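Local atomic coordinates of centrosomal protein of 104 kDa (Homo sapiens, PDB entry 5LPH), a protein that is required for building cilia and for the structural integrity of the ciliary tip, and binds tubulin, probably through its TOG domain. Residues H136-T141 with Q177-Y182; Q185-N190 with M223-S228; L195-M200 with V234-E239; F217-V222 with A254-Y259; I244-Y249 with E278-I283. All blocks are in the same frame, centred on the assembly; numbering follows the deposited sequence.

Contact 1. Residues H136-T141 with Q177-Y182; sequences HCVERT and QIIPSY
V138 sends its CG1 methyl into the angle between I178 and I179, and this is where the two helical segments pack closely. V138 CG1 lies 3.7 Å from I178 CG2 and 4.1 Å from I179 CG1. It stands anti to the backbone N (chi1 170°), the branch that faces the other helix, and the V138 and I179 side chains cross at about a right angle. Branched aliphatic residues suit this seam because their short, stiff side chains fill the space between the helices. Toward solvent the packing thins. The exposed E139 meets Y182 with its CA, CB and CG, Y182 OH lying 3.8 Å from E139 CA, with ring and carboxylate planes 81° apart. A water lies 2.8 Å from Y182 OH and makes a second, weak hydrogen bond to the E139 carbonyl oxygen, so a tyrosine can stay partly buried while its hydroxyl meets water. In this HEAT-repeat TOG domain the two short axes run nearly parallel, 16° apart and 10.8 Å at closest approach. Behind the seam, I179 also packs on helix 154-169, C137 faces helices 83-100 and 106-126, and Y182 continues along helix 131-147 to I142, P143 and L146.

Contact 2. Residues Q185-N190 with M223-S228; sequences QPLKAN and MKFSVS
Q185 meets F225 through its backbone: Q185 O lies at the edge of the phenyl ring, near the ring plane and 3.3 Å from F225 CE1, where the slightly positive ring hydrogens suit an oxygen. The same O accepts a hydrogen bond from Q199 of helix 193-210, which settles its polar demand beside an apolar ring. P186 follows, P186 CA at that edge too, 3.9 Å from F225 CD1, and P186 CB within 4.4 Å of S228 OG; proline's restricted backbone suits this extended chain. L187 then brings its side chain against the ring. L187 CG approaches obliquely, 3.8 Å from F225 CE1, and L187 CD1 lies 4.0 Å from F225 CZ. F225 carries CG anti to the backbone N (chi1 175°), and its large flat ring can serve three successive residues at once. L187 also touches A196 and V237, in two further helices. Such an irregular connection, held on helix 219-229 by a leucine, is consistent with a linker in a HEAT-repeat array.

Contact 3. Residues L195-M200 with V234-E239; sequences LAMSQM and VYEVRE
Neighbouring helices of the HEAT-repeat solenoid meet here: helix 193-210 and the first turn of helix 235-252 run side by side, their short axes 10.0 Å apart at an angle of 16°. A196 and V237 form the close centre, A196 CB lying 3.7 Å from V237 CG2; the small alanine lets the backbones approach, with 6.6 Å between the CA atoms of M197 and V237. Two long unbranched side chains, selenomethionine in place of methionine, reach across this helix pair of the alpha solenoid. M197, bent at chi2 and chi3, curls its CE to 3.7 Å from V237 CG2 and sets the same methyl across the extended chain of E236, M197 CE 3.6 Å from E236 OE2. M200 crosses V237 at about a right angle, M200 SE 3.9 Å from V237 CG1 and its CE beside the V237 carbonyl oxygen. An alanine at V237 would remove both CG methyls and is likely to leave A196 CB, M197 CE and M200 SE without those contacts, opening a gap between the helices.

Contact 4. Residues F217-V222 with A254-Y259; sequences FTIDNV and ASILEY
The start of helix 219-229 faces a segment ending in a turn of 3-10 helix at 257-259, with 7.0 Å between the CA atoms of I219 and I256 and 8.1 Å between those of D220 and Y259. I219 CG2 packs against this segment, 3.7 Å from Y259 CE2 and 4.1 Å from I256 CG2, while its CD1 reaches S255, whose OG is bonded to the H252 carbonyl oxygen. At the start of the helix, the N-cap T218 and N221 form a capping box: T218 OG1 accepts from N221 N, and T218 N donates to N221 OD1. In this HEAT-repeat helix the box satisfies an amide that has no earlier turn to bond to. D220 holds CG anti to the backbone N (chi1 -167°), which brings the carboxylate to the Y259 hydroxyl. Y259 OH donates to D220 OD1 (2.9 Å), which accepts through its anti lone pair and lies at the ring edge in its plane. A phenylalanine in place of Y259 would probably keep the packing on I219 but leave D220 without this hydrogen-bond donor.

Contact 5. Residues I244-Y249 with E278-I283; sequences IILDMY and EGFAKI
Y249 holds CG anti to its own N (chi1 -169°), whereas F280 places CG anti to the carbonyl carbon (chi1 -67°), and these different choices bring the two rings over one another between the helices. They stack face to face, centroids 4.0 Å apart and planes inclined by 19°. The overlap is close at the root of the tyrosine ring, where F280 CD1 lies 3.4 Å from Y249 CG. Toward the phenol end, F280 CB sits over the same tyrosine face and makes a CH-pi contact, 4.0 Å from the ring centroid. I245 CG2 supports the edge of the phenylalanine near its plane, 3.8 Å from F280 CZ, and L246 CD2 comes at that ring obliquely. The same L246 methyl, CD2, rests 3.8 Å from G279 CA. Glycine suits this position because a side-chain carbon would collide with the leucine. I283 closes one side with CG2 against Y249 CD2. Helix 235-252, in the second HEAT repeat, is here joined to the last helix of the modelled chain, 271-283. The chemistry is almost wholly apolar, dispersion between flat rings and branched methyls. The polar end of Y249 is not left idle, since its hydroxyl hydrogen-bonds to D284 just beyond the segment, which would probably restrain the ring's swing and help keep it stacked on F280.

The contacts follow the all-helical TOG domain from near its middle toward its C-terminal end, their centres lying about 7 Å (contact 1), 17 Å (contacts 2 and 3), 23 Å (contact 4) and 28 Å (contact 5) from the chain centre. Contact 1 closes before the others open. Contacts 2, 3 and 4 interleave along the sequence, and contact 5 opens after contacts 2 and 3 have closed. Helix 219-229 serves contacts 2 and 4, helix 235-252 contacts 3 and 5. Contacts 2 and 3, about 10 Å apart between centres, also touch directly, as do contacts 4 and 5, about 13 Å apart. Successive helices are thus tied to their neighbours, as in other HEAT-repeat solenoids, giving one continuous elongated body.

Contact 1. Residues H136-T141 with Q177-Y182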
# COMPACT_ATOMS: atom_id res chain seq x y z
N HIS A 136 -6.89 -1.50 -10.96
CA HIS A 136 -5.93 -2.57 -11.25
C HIS A 136 -4.49 -2.21 -10.82
O HIS A 136 -3.82 -3.02 -10.19
CB HIS A 136 -5.98 -2.95 -12.74
CG HIS A 136 -5.06 -4.07 -13.10
ND1 HIS A 136 -5.36 -5.39 -12.87
CD2 HIS A 136 -3.82 -4.05 -13.66
CE1 HIS A 136 -4.35 -6.14 -13.28
NE2 HIS A 136 -3.41 -5.35 -13.76
N CYS A 137 -4.04 -1.00 -11.15
CA CYS A 137 -2.72 -0.52 -10.72
C CYS A 137 -2.56 -0.56 -9.21
O CYS A 137 -1.56 -1.06 -8.68
CB CYS A 137 -2.49 0.92 -11.19
SG CYS A 137 -2.39 1.10 -12.98
N VAL A 138 -3.58 -0.06 -8.52
CA VAL A 138 -3.57 0.01 -7.06
C VAL A 138 -3.59 -1.38 -6.42
O VAL A 138 -2.77 -1.67 -5.55
CB VAL A 138 -4.73 0.90 -6.56
CG1 VAL A 138 -4.89 0.80 -5.05
CG2 VAL A 138 -4.48 2.35 -6.96
N GLU A 139 -4.51 -2.24 -6.86
CA GLU A 139 -4.68 -3.58 -6.26
C GLU A 139 -3.48 -4.50 -6.45
O GLU A 139 -3.19 -5.32 -5.58
CB GLU A 139 -5.95 -4.28 -6.81
CG GLU A 139 -7.25 -3.61 -6.39
CD GLU A 139 -8.46 -4.05 -7.21
OE1 GLU A 139 -8.32 -4.28 -8.43
OE2 GLU A 139 -9.58 -4.16 -6.64
N ARG A 140 -2.79 -4.38 -7.58
CA ARG A 140 -1.61 -5.21 -7.86
C ARG A 140 -0.32 -4.73 -7.20
O ARG A 140 0.60 -5.53 -7.06
CB ARG A 140 -1.38 -5.31 -9.38
CG ARG A 140 -2.50 -5.97 -10.17
CD ARG A 140 -2.78 -7.40 -9.72
NE ARG A 140 -1.65 -8.29 -9.95
CZ ARG A 140 -1.48 -9.49 -9.39
NH1 ARG A 140 -2.36 -9.97 -8.51
NH2 ARG A 140 -0.42 -10.23 -9.71
N THR A 141 -0.25 -3.46 -6.79
CA THR A 141 0.98 -2.87 -6.25
C THR A 141 0.95 -2.55 -4.76
O THR A 141 1.97 -2.74 -4.10
CB THR A 141 1.38 -1.58 -7.01
OG1 THR A 141 0.34 -0.60 -6.89
CG2 THR A 141 1.63 -1.89 -8.47
N GLN A 177 -11.66 4.21 -2.67
CA GLN A 177 -11.70 3.71 -1.28
C GLN A 177 -10.94 2.39 -1.04
O GLN A 177 -11.24 1.65 -0.09
CB GLN A 177 -13.14 3.57 -0.78
CG GLN A 177 -14.00 4.82 -0.96
CD GLN A 177 -15.40 4.65 -0.39
OE1 GLN A 177 -15.72 3.64 0.24
NE2 GLN A 177 -16.25 5.65 -0.62
N ILE A 178 -9.95 2.11 -1.88
CA ILE A 178 -9.25 0.83 -1.85
C ILE A 178 -8.17 0.79 -0.76
O ILE A 178 -8.07 -0.20 -0.02
CB ILE A 178 -8.63 0.51 -3.23
CG1 ILE A 178 -9.74 0.29 -4.27
CG2 ILE A 178 -7.73 -0.72 -3.17
CD1 ILE A 178 -9.27 0.41 -5.70
N ILE A 179 -7.35 1.84 -0.67
CA ILE A 179 -6.17 1.82 0.20
C ILE A 179 -6.51 1.73 1.69
O ILE A 179 -5.89 0.94 2.39
CB ILE A 179 -5.18 2.98 -0.12
CG1 ILE A 179 -4.46 2.66 -1.44
CG2 ILE A 179 -4.15 3.19 0.99
CD1 ILE A 179 -3.69 3.80 -2.07
N PRO A 180 -7.51 2.51 2.16
CA PRO A 180 -7.95 2.35 3.55
C PRO A 180 -8.33 0.92 3.94
O PRO A 180 -8.06 0.50 5.06
CB PRO A 180 -9.16 3.28 3.63
CG PRO A 180 -8.77 4.40 2.72
CD PRO A 180 -8.08 3.73 1.57
N SER A 181 -8.90 0.17 3.01
CA SER A 181 -9.28 -1.22 3.25
C SER A 181 -8.10 -2.17 3.50
O SER A 181 -8.25 -3.15 4.22
CB SER A 181 -10.13 -1.74 2.09
OG SER A 181 -10.44 -3.11 2.26
N TYR A 182 -6.94 -1.88 2.91
CA TYR A 182 -5.71 -2.63 3.21
C TYR A 182 -5.15 -2.28 4.58
O TYR A 182 -4.60 -3.15 5.26
CB TYR A 182 -4.62 -2.39 2.16
CG TYR A 182 -4.96 -3.00 0.83
CD1 TYR A 182 -5.02 -4.39 0.68
CD2 TYR A 182 -5.25 -2.20 -0.27
CE1 TYR A 182 -5.34 -4.96 -0.54
CE2 TYR A 182 -5.59 -2.77 -1.48
CZ TYR A 182 -5.62 -4.14 -1.62
OH TYR A 182 -5.94 -4.67 -2.84
O HOH W 1 -4.79 -7.17 -3.12

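Contact 2. Residues Q185-N190 with M223-S228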
# COMPACT_ATOMS: atom_id res chain seq x y z
N GLN A 185 -6.85 -4.11 7.65
CA GLN A 185 -6.79 -5.57 7.67
C GLN A 185 -6.03 -5.98 8.93
O GLN A 185 -4.99 -5.39 9.24
CB GLN A 185 -6.09 -6.12 6.41
CG GLN A 185 -6.40 -7.59 6.13
CD GLN A 185 -5.75 -8.11 4.87
OE1 GLN A 185 -5.57 -7.38 3.89
NE2 GLN A 185 -5.41 -9.40 4.87
N PRO A 186 -6.52 -7.00 9.67
CA PRO A 186 -5.92 -7.24 10.98
C PRO A 186 -4.45 -7.68 10.92
O PRO A 186 -4.03 -8.34 9.96
CB PRO A 186 -6.79 -8.35 11.58
CG PRO A 186 -7.91 -8.59 10.62
CD PRO A 186 -7.45 -8.08 9.30
N LEU A 187 -3.69 -7.30 11.94
CA LEU A 187 -2.28 -7.65 12.04
C LEU A 187 -2.16 -9.14 12.34
O LEU A 187 -2.83 -9.64 13.24
CB LEU A 187 -1.59 -6.83 13.13
CG LEU A 187 -1.56 -5.32 12.86
CD1 LEU A 187 -1.16 -4.49 14.08
CD2 LEU A 187 -0.64 -5.00 11.69
N LYS A 188 -1.31 -9.82 11.58
CA LYS A 188 -1.11 -11.27 11.74
C LYS A 188 -0.30 -11.51 13.01
O LYS A 188 0.49 -10.66 13.42
CB LYS A 188 -0.38 -11.87 10.53
CG LYS A 188 -1.05 -11.62 9.20
CD LYS A 188 -2.06 -12.68 8.82
CE LYS A 188 -2.50 -12.49 7.38
NZ LYS A 188 -3.60 -13.42 7.00
N ALA A 189 -0.54 -12.67 13.64
CA ALA A 189 0.11 -13.02 14.91
C ALA A 189 1.63 -12.99 14.81
O ALA A 189 2.30 -12.36 15.63
CB ALA A 189 -0.36 -14.40 15.36
N ASN A 190 2.16 -13.65 13.78
CA ASN A 190 3.61 -13.71 13.53
C ASN A 190 4.19 -12.51 12.75
O ASN A 190 5.31 -12.59 12.25
CB ASN A 190 3.95 -15.02 12.80
CG ASN A 190 3.41 -15.06 11.38
OD1 ASN A 190 2.34 -14.52 11.09
ND2 ASN A 190 4.14 -15.72 10.48
N MSE A 223 -12.29 0.36 14.44
CA MSE A 223 -12.38 -0.16 15.83
C MSE A 223 -12.16 -1.64 15.87
O MSE A 223 -11.48 -2.14 16.77
CB MSE A 223 -13.75 0.17 16.44
CG MSE A 223 -13.94 1.67 16.69
SE MSE A 223 -12.67 2.42 18.00
CE MSE A 223 -12.74 1.00 19.37
N LYS A 224 -12.74 -2.35 14.91
CA LYS A 224 -12.50 -3.79 14.71
C LYS A 224 -11.00 -4.08 14.65
O LYS A 224 -10.53 -4.99 15.32
CB LYS A 224 -13.22 -4.25 13.43
CG LYS A 224 -13.06 -5.68 12.91
CD LYS A 224 -12.74 -6.78 13.90
CE LYS A 224 -12.86 -8.16 13.26
NZ LYS A 224 -12.10 -9.19 14.01
N PHE A 225 -10.27 -3.29 13.86
CA PHE A 225 -8.79 -3.40 13.76
C PHE A 225 -8.07 -3.07 15.07
O PHE A 225 -7.21 -3.84 15.53
CB PHE A 225 -8.27 -2.47 12.64
CG PHE A 225 -6.76 -2.41 12.53
CD1 PHE A 225 -6.06 -3.43 11.91
CD2 PHE A 225 -6.05 -1.33 13.05
CE1 PHE A 225 -4.67 -3.38 11.81
CE2 PHE A 225 -4.66 -1.28 12.96
CZ PHE A 225 -3.97 -2.30 12.34
N SER A 226 -8.43 -1.94 15.67
CA SER A 226 -7.74 -1.47 16.88
C SER A 226 -7.92 -2.40 18.08
O SER A 226 -6.95 -2.71 18.78
CB SER A 226 -8.23 -0.07 17.24
OG SER A 226 -7.93 0.85 16.21
N VAL A 227 -9.16 -2.85 18.30
CA VAL A 227 -9.47 -3.78 19.40
C VAL A 227 -8.75 -5.12 19.21
O VAL A 227 -8.26 -5.71 20.17
CB VAL A 227 -11.01 -3.97 19.58
CG1 VAL A 227 -11.33 -5.10 20.56
CG2 VAL A 227 -11.67 -2.68 20.05
N SER A 228 -8.68 -5.60 17.97
CA SER A 228 -7.91 -6.82 17.65
C SER A 228 -6.41 -6.66 17.94
O SER A 228 -5.77 -7.60 18.42
CB SER A 228 -8.11 -7.19 16.18
OG SER A 228 -7.48 -8.43 15.89

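Contact 3. Residues L195-M200 with V234-E239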
# COMPACT_ATOMS: atom_id res chain seq x y z
N LEU A 195 6.63 -4.10 10.35
CA LEU A 195 5.43 -4.17 9.51
C LEU A 195 4.20 -3.65 10.25
O LEU A 195 3.45 -2.84 9.72
CB LEU A 195 5.20 -5.62 9.06
CG LEU A 195 4.11 -5.87 8.02
CD1 LEU A 195 4.50 -5.30 6.67
CD2 LEU A 195 3.84 -7.36 7.90
N ALA A 196 4.01 -4.13 11.48
CA ALA A 196 2.89 -3.71 12.33
C ALA A 196 2.90 -2.21 12.64
O ALA A 196 1.86 -1.55 12.54
CB ALA A 196 2.89 -4.52 13.62
N MSE A 197 4.07 -1.69 13.02
CA MSE A 197 4.24 -0.25 13.36
C MSE A 197 3.99 0.62 12.16
O MSE A 197 3.36 1.67 12.29
CB MSE A 197 5.59 0.09 14.03
CG MSE A 197 5.52 0.98 15.30
SE MSE A 197 4.25 0.27 16.64
CE MSE A 197 5.35 -1.32 16.99
N SER A 198 4.45 0.19 10.98
CA SER A 198 4.23 0.94 9.74
C SER A 198 2.76 1.01 9.34
O SER A 198 2.27 2.06 8.95
CB SER A 198 5.05 0.36 8.58
OG SER A 198 6.44 0.59 8.75
N GLN A 199 2.06 -0.12 9.44
CA GLN A 199 0.63 -0.17 9.12
C GLN A 199 -0.19 0.75 10.04
O GLN A 199 -1.07 1.48 9.59
CB GLN A 199 0.10 -1.60 9.21
CG GLN A 199 -1.34 -1.74 8.73
CD GLN A 199 -1.82 -3.17 8.60
OE1 GLN A 199 -1.03 -4.10 8.45
NE2 GLN A 199 -3.14 -3.36 8.63
N MSE A 200 0.13 0.72 11.33
CA MSE A 200 -0.52 1.57 12.33
C MSE A 200 -0.24 3.03 12.12
O MSE A 200 -1.14 3.86 12.26
CB MSE A 200 -0.05 1.13 13.70
CG MSE A 200 -0.93 0.00 14.13
SE MSE A 200 -0.22 -0.76 15.77
CE MSE A 200 -1.99 -0.72 16.67
N VAL A 234 3.53 -7.77 20.88
CA VAL A 234 4.47 -6.66 21.01
C VAL A 234 3.82 -5.53 21.79
O VAL A 234 2.74 -5.07 21.42
CB VAL A 234 4.91 -6.13 19.62
CG1 VAL A 234 5.93 -4.99 19.74
CG2 VAL A 234 5.49 -7.27 18.78
N TYR A 235 4.48 -5.09 22.87
CA TYR A 235 3.96 -4.04 23.76
C TYR A 235 3.64 -2.75 23.01
O TYR A 235 2.57 -2.16 23.20
CB TYR A 235 4.96 -3.76 24.89
CG TYR A 235 4.54 -2.61 25.80
CD1 TYR A 235 3.60 -2.81 26.81
CD2 TYR A 235 5.08 -1.33 25.64
CE1 TYR A 235 3.21 -1.77 27.64
CE2 TYR A 235 4.69 -0.28 26.47
CZ TYR A 235 3.75 -0.51 27.47
OH TYR A 235 3.37 0.53 28.28
N GLU A 236 4.58 -2.31 22.18
CA GLU A 236 4.44 -1.07 21.42
C GLU A 236 3.24 -1.08 20.44
O GLU A 236 2.61 -0.04 20.21
CB GLU A 236 5.76 -0.74 20.72
CG GLU A 236 5.94 0.70 20.27
CD GLU A 236 7.30 0.92 19.62
OE1 GLU A 236 7.76 2.08 19.58
OE2 GLU A 236 7.92 -0.05 19.16
N VAL A 237 2.91 -2.25 19.88
CA VAL A 237 1.70 -2.40 19.05
C VAL A 237 0.43 -2.19 19.88
O VAL A 237 -0.45 -1.43 19.50
CB VAL A 237 1.66 -3.78 18.33
CG1 VAL A 237 0.27 -4.07 17.74
CG2 VAL A 237 2.72 -3.85 17.25
N ARG A 238 0.35 -2.87 21.02
CA ARG A 238 -0.79 -2.72 21.94
C ARG A 238 -0.93 -1.27 22.40
O ARG A 238 -2.03 -0.73 22.43
CB ARG A 238 -0.63 -3.63 23.15
CG ARG A 238 -0.64 -5.12 22.84
CD ARG A 238 -0.90 -5.93 24.10
NE ARG A 238 0.14 -5.76 25.12
CZ ARG A 238 1.30 -6.40 25.16
NH1 ARG A 238 1.65 -7.28 24.23
NH2 ARG A 238 2.15 -6.15 26.16
N GLU A 239 0.20 -0.64 22.74
CA GLU A 239 0.21 0.75 23.20
C GLU A 239 -0.32 1.73 22.13
O GLU A 239 -1.00 2.69 22.47
CB GLU A 239 1.62 1.16 23.65
CG GLU A 239 1.68 2.48 24.41
CD GLU A 239 3.09 2.90 24.79
OE1 GLU A 239 4.07 2.21 24.41
OE2 GLU A 239 3.24 3.94 25.47

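Contact 4. Residues F217-V222 with A254-Y259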
# COMPACT_ATOMS: atom_id res chain seq x y z
N PHE A 217 -12.58 4.32 5.31
CA PHE A 217 -12.55 4.11 6.76
C PHE A 217 -13.95 4.29 7.34
O PHE A 217 -14.67 5.23 7.00
CB PHE A 217 -11.64 5.12 7.46
CG PHE A 217 -10.19 4.96 7.15
CD1 PHE A 217 -9.53 3.77 7.43
CD2 PHE A 217 -9.46 6.02 6.62
CE1 PHE A 217 -8.18 3.63 7.16
CE2 PHE A 217 -8.11 5.89 6.35
CZ PHE A 217 -7.47 4.69 6.62
N THR A 218 -14.30 3.39 8.26
CA THR A 218 -15.55 3.46 9.01
C THR A 218 -15.23 3.21 10.50
O THR A 218 -14.25 2.55 10.83
CB THR A 218 -16.57 2.42 8.50
OG1 THR A 218 -16.09 1.09 8.76
CG2 THR A 218 -16.82 2.57 7.00
N ILE A 219 -16.04 3.76 11.39
CA ILE A 219 -15.95 3.45 12.82
C ILE A 219 -15.87 1.92 12.97
O ILE A 219 -15.09 1.42 13.76
CB ILE A 219 -17.15 4.03 13.61
CG1 ILE A 219 -17.08 5.56 13.69
CG2 ILE A 219 -17.19 3.47 15.03
CD1 ILE A 219 -18.42 6.23 13.97
N ASP A 220 -16.67 1.20 12.18
CA ASP A 220 -16.71 -0.27 12.22
C ASP A 220 -15.35 -0.94 11.95
O ASP A 220 -14.83 -1.63 12.82
CB ASP A 220 -17.79 -0.82 11.27
CG ASP A 220 -18.08 -2.29 11.51
OD1 ASP A 220 -18.47 -2.65 12.63
OD2 ASP A 220 -17.91 -3.10 10.58
N ASN A 221 -14.76 -0.71 10.77
CA ASN A 221 -13.47 -1.37 10.42
C ASN A 221 -12.25 -0.84 11.20
O ASN A 221 -11.34 -1.60 11.52
CB ASN A 221 -13.23 -1.43 8.90
CG ASN A 221 -13.14 -0.07 8.23
OD1 ASN A 221 -12.79 0.94 8.85
ND2 ASN A 221 -13.46 -0.03 6.94
N VAL A 222 -12.25 0.45 11.54
CA VAL A 222 -11.18 1.03 12.37
C VAL A 222 -11.13 0.43 13.79
O VAL A 222 -10.07 0.04 14.28
CB VAL A 222 -11.31 2.58 12.45
CG1 VAL A 222 -10.39 3.18 13.50
CG2 VAL A 222 -11.06 3.22 11.08
N ALA A 254 -19.81 8.52 21.68
CA ALA A 254 -20.67 7.45 22.19
C ALA A 254 -20.75 6.23 21.26
O ALA A 254 -20.87 5.10 21.73
CB ALA A 254 -22.07 7.98 22.46
N SER A 255 -20.66 6.47 19.95
CA SER A 255 -20.85 5.41 18.95
C SER A 255 -19.74 4.33 18.88
O SER A 255 -19.93 3.32 18.20
CB SER A 255 -21.11 6.03 17.57
OG SER A 255 -20.26 7.15 17.33
N ILE A 256 -18.61 4.54 19.56
CA ILE A 256 -17.54 3.53 19.61
C ILE A 256 -17.65 2.54 20.78
O ILE A 256 -16.94 1.53 20.79
CB ILE A 256 -16.11 4.16 19.61
CG1 ILE A 256 -15.73 4.76 20.97
CG2 ILE A 256 -15.99 5.22 18.51
CD1 ILE A 256 -14.24 4.96 21.14
N LEU A 257 -18.50 2.83 21.77
CA LEU A 257 -18.54 2.03 23.01
C LEU A 257 -19.04 0.60 22.83
O LEU A 257 -18.66 -0.29 23.59
CB LEU A 257 -19.37 2.72 24.11
CG LEU A 257 -18.75 3.84 24.92
CD1 LEU A 257 -18.20 4.92 24.02
CD2 LEU A 257 -19.73 4.43 25.94
N GLU A 258 -19.90 0.38 21.84
CA GLU A 258 -20.38 -0.96 21.49
C GLU A 258 -19.24 -1.92 21.07
O GLU A 258 -19.35 -3.13 21.29
CB GLU A 258 -21.47 -0.89 20.41
CG GLU A 258 -20.98 -0.45 19.03
CD GLU A 258 -22.10 0.04 18.12
OE1 GLU A 258 -22.85 0.95 18.52
OE2 GLU A 258 -22.23 -0.48 17.00
N TYR A 259 -18.16 -1.38 20.51
CA TYR A 259 -16.99 -2.17 20.07
C TYR A 259 -16.07 -2.65 21.18
O TYR A 259 -15.21 -3.51 20.94
CB TYR A 259 -16.17 -1.38 19.04
CG TYR A 259 -16.93 -1.11 17.79
CD1 TYR A 259 -16.96 -2.05 16.77
CD2 TYR A 259 -17.67 0.06 17.64
CE1 TYR A 259 -17.68 -1.82 15.63
CE2 TYR A 259 -18.41 0.30 16.49
CZ TYR A 259 -18.40 -0.64 15.49
OH TYR A 259 -19.13 -0.44 14.36

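Contact 5. Residues I244-Y249 with E278-I283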
# COMPACT_ATOMS: atom_id res chain seq x y z
N ILE A 244 -5.00 5.06 19.38
CA ILE A 244 -6.01 5.21 18.31
C ILE A 244 -7.44 5.15 18.85
O ILE A 244 -8.29 5.94 18.43
CB ILE A 244 -5.84 4.16 17.18
CG1 ILE A 244 -4.49 4.36 16.49
CG2 ILE A 244 -6.97 4.27 16.16
CD1 ILE A 244 -4.17 3.34 15.42
N ILE A 245 -7.68 4.24 19.79
CA ILE A 245 -9.00 4.13 20.44
C ILE A 245 -9.36 5.44 21.16
O ILE A 245 -10.50 5.91 21.04
CB ILE A 245 -9.07 2.92 21.40
CG1 ILE A 245 -9.03 1.61 20.60
CG2 ILE A 245 -10.33 2.95 22.26
CD1 ILE A 245 -8.58 0.41 21.39
N LEU A 246 -8.40 6.03 21.88
CA LEU A 246 -8.62 7.31 22.57
C LEU A 246 -8.89 8.45 21.58
O LEU A 246 -9.76 9.29 21.84
CB LEU A 246 -7.43 7.67 23.48
CG LEU A 246 -7.12 6.75 24.67
CD1 LEU A 246 -5.85 7.19 25.37
CD2 LEU A 246 -8.27 6.70 25.66
N ASP A 247 -8.17 8.48 20.46
CA ASP A 247 -8.42 9.47 19.38
C ASP A 247 -9.82 9.33 18.77
O ASP A 247 -10.45 10.33 18.44
CB ASP A 247 -7.36 9.37 18.27
CG ASP A 247 -6.02 10.00 18.65
OD1 ASP A 247 -5.93 10.69 19.69
OD2 ASP A 247 -5.05 9.82 17.89
N MSE A 248 -10.29 8.09 18.62
CA MSE A 248 -11.64 7.83 18.09
C MSE A 248 -12.72 8.23 19.06
O MSE A 248 -13.82 8.60 18.63
CB MSE A 248 -11.81 6.36 17.71
CG MSE A 248 -10.94 5.99 16.51
SE MSE A 248 -11.69 6.69 14.82
CE MSE A 248 -13.15 5.39 14.64
N TYR A 249 -12.42 8.17 20.36
CA TYR A 249 -13.34 8.63 21.40
C TYR A 249 -13.48 10.16 21.42
O TYR A 249 -14.58 10.67 21.61
CB TYR A 249 -12.91 8.12 22.77
CG TYR A 249 -13.95 8.34 23.85
CD1 TYR A 249 -15.14 7.62 23.86
CD2 TYR A 249 -13.74 9.28 24.86
CE1 TYR A 249 -16.10 7.83 24.84
CE2 TYR A 249 -14.70 9.50 25.85
CZ TYR A 249 -15.87 8.77 25.83
OH TYR A 249 -16.83 8.97 26.80
N GLU A 278 -10.12 4.91 31.90
CA GLU A 278 -9.76 6.15 32.62
C GLU A 278 -9.24 7.22 31.64
O GLU A 278 -9.28 8.41 31.96
CB GLU A 278 -8.79 5.90 33.79
CG GLU A 278 -7.35 5.57 33.44
CD GLU A 278 -6.50 5.26 34.66
OE1 GLU A 278 -5.25 5.40 34.61
OE2 GLU A 278 -7.07 4.85 35.69
N GLY A 279 -8.78 6.79 30.47
CA GLY A 279 -8.58 7.68 29.33
C GLY A 279 -9.88 8.34 28.88
O GLY A 279 -9.91 9.55 28.66
N PHE A 280 -10.94 7.55 28.73
CA PHE A 280 -12.27 8.09 28.40
C PHE A 280 -12.78 9.04 29.48
O PHE A 280 -13.35 10.09 29.17
CB PHE A 280 -13.32 6.97 28.20
CG PHE A 280 -13.10 6.08 27.00
CD1 PHE A 280 -12.17 6.39 25.99
CD2 PHE A 280 -13.87 4.93 26.86
CE1 PHE A 280 -12.01 5.55 24.90
CE2 PHE A 280 -13.71 4.09 25.77
CZ PHE A 280 -12.78 4.40 24.79
N ALA A 281 -12.59 8.65 30.75
CA ALA A 281 -12.96 9.49 31.90
C ALA A 281 -12.24 10.85 31.89
O ALA A 281 -12.84 11.87 32.23
CB ALA A 281 -12.66 8.75 33.20
N LYS A 282 -10.97 10.85 31.48
CA LYS A 282 -10.17 12.08 31.36
C LYS A 282 -10.70 13.02 30.27
O LYS A 282 -10.72 14.24 30.46
CB LYS A 282 -8.70 11.73 31.08
CG LYS A 282 -7.68 12.69 31.66
CD LYS A 282 -6.25 12.25 31.34
CE LYS A 282 -5.85 10.95 32.04
NZ LYS A 282 -4.44 10.58 31.79
N ILE A 283 -11.14 12.44 29.15
CA ILE A 283 -11.63 13.22 28.00
C ILE A 283 -12.98 13.91 28.27
O ILE A 283 -13.25 14.97 27.69
CB ILE A 283 -11.67 12.33 26.71
CG1 ILE A 283 -10.27 11.76 26.36
CG2 ILE A 283 -12.31 13.08 25.53
CD1 ILE A 283 -9.08 12.68 26.51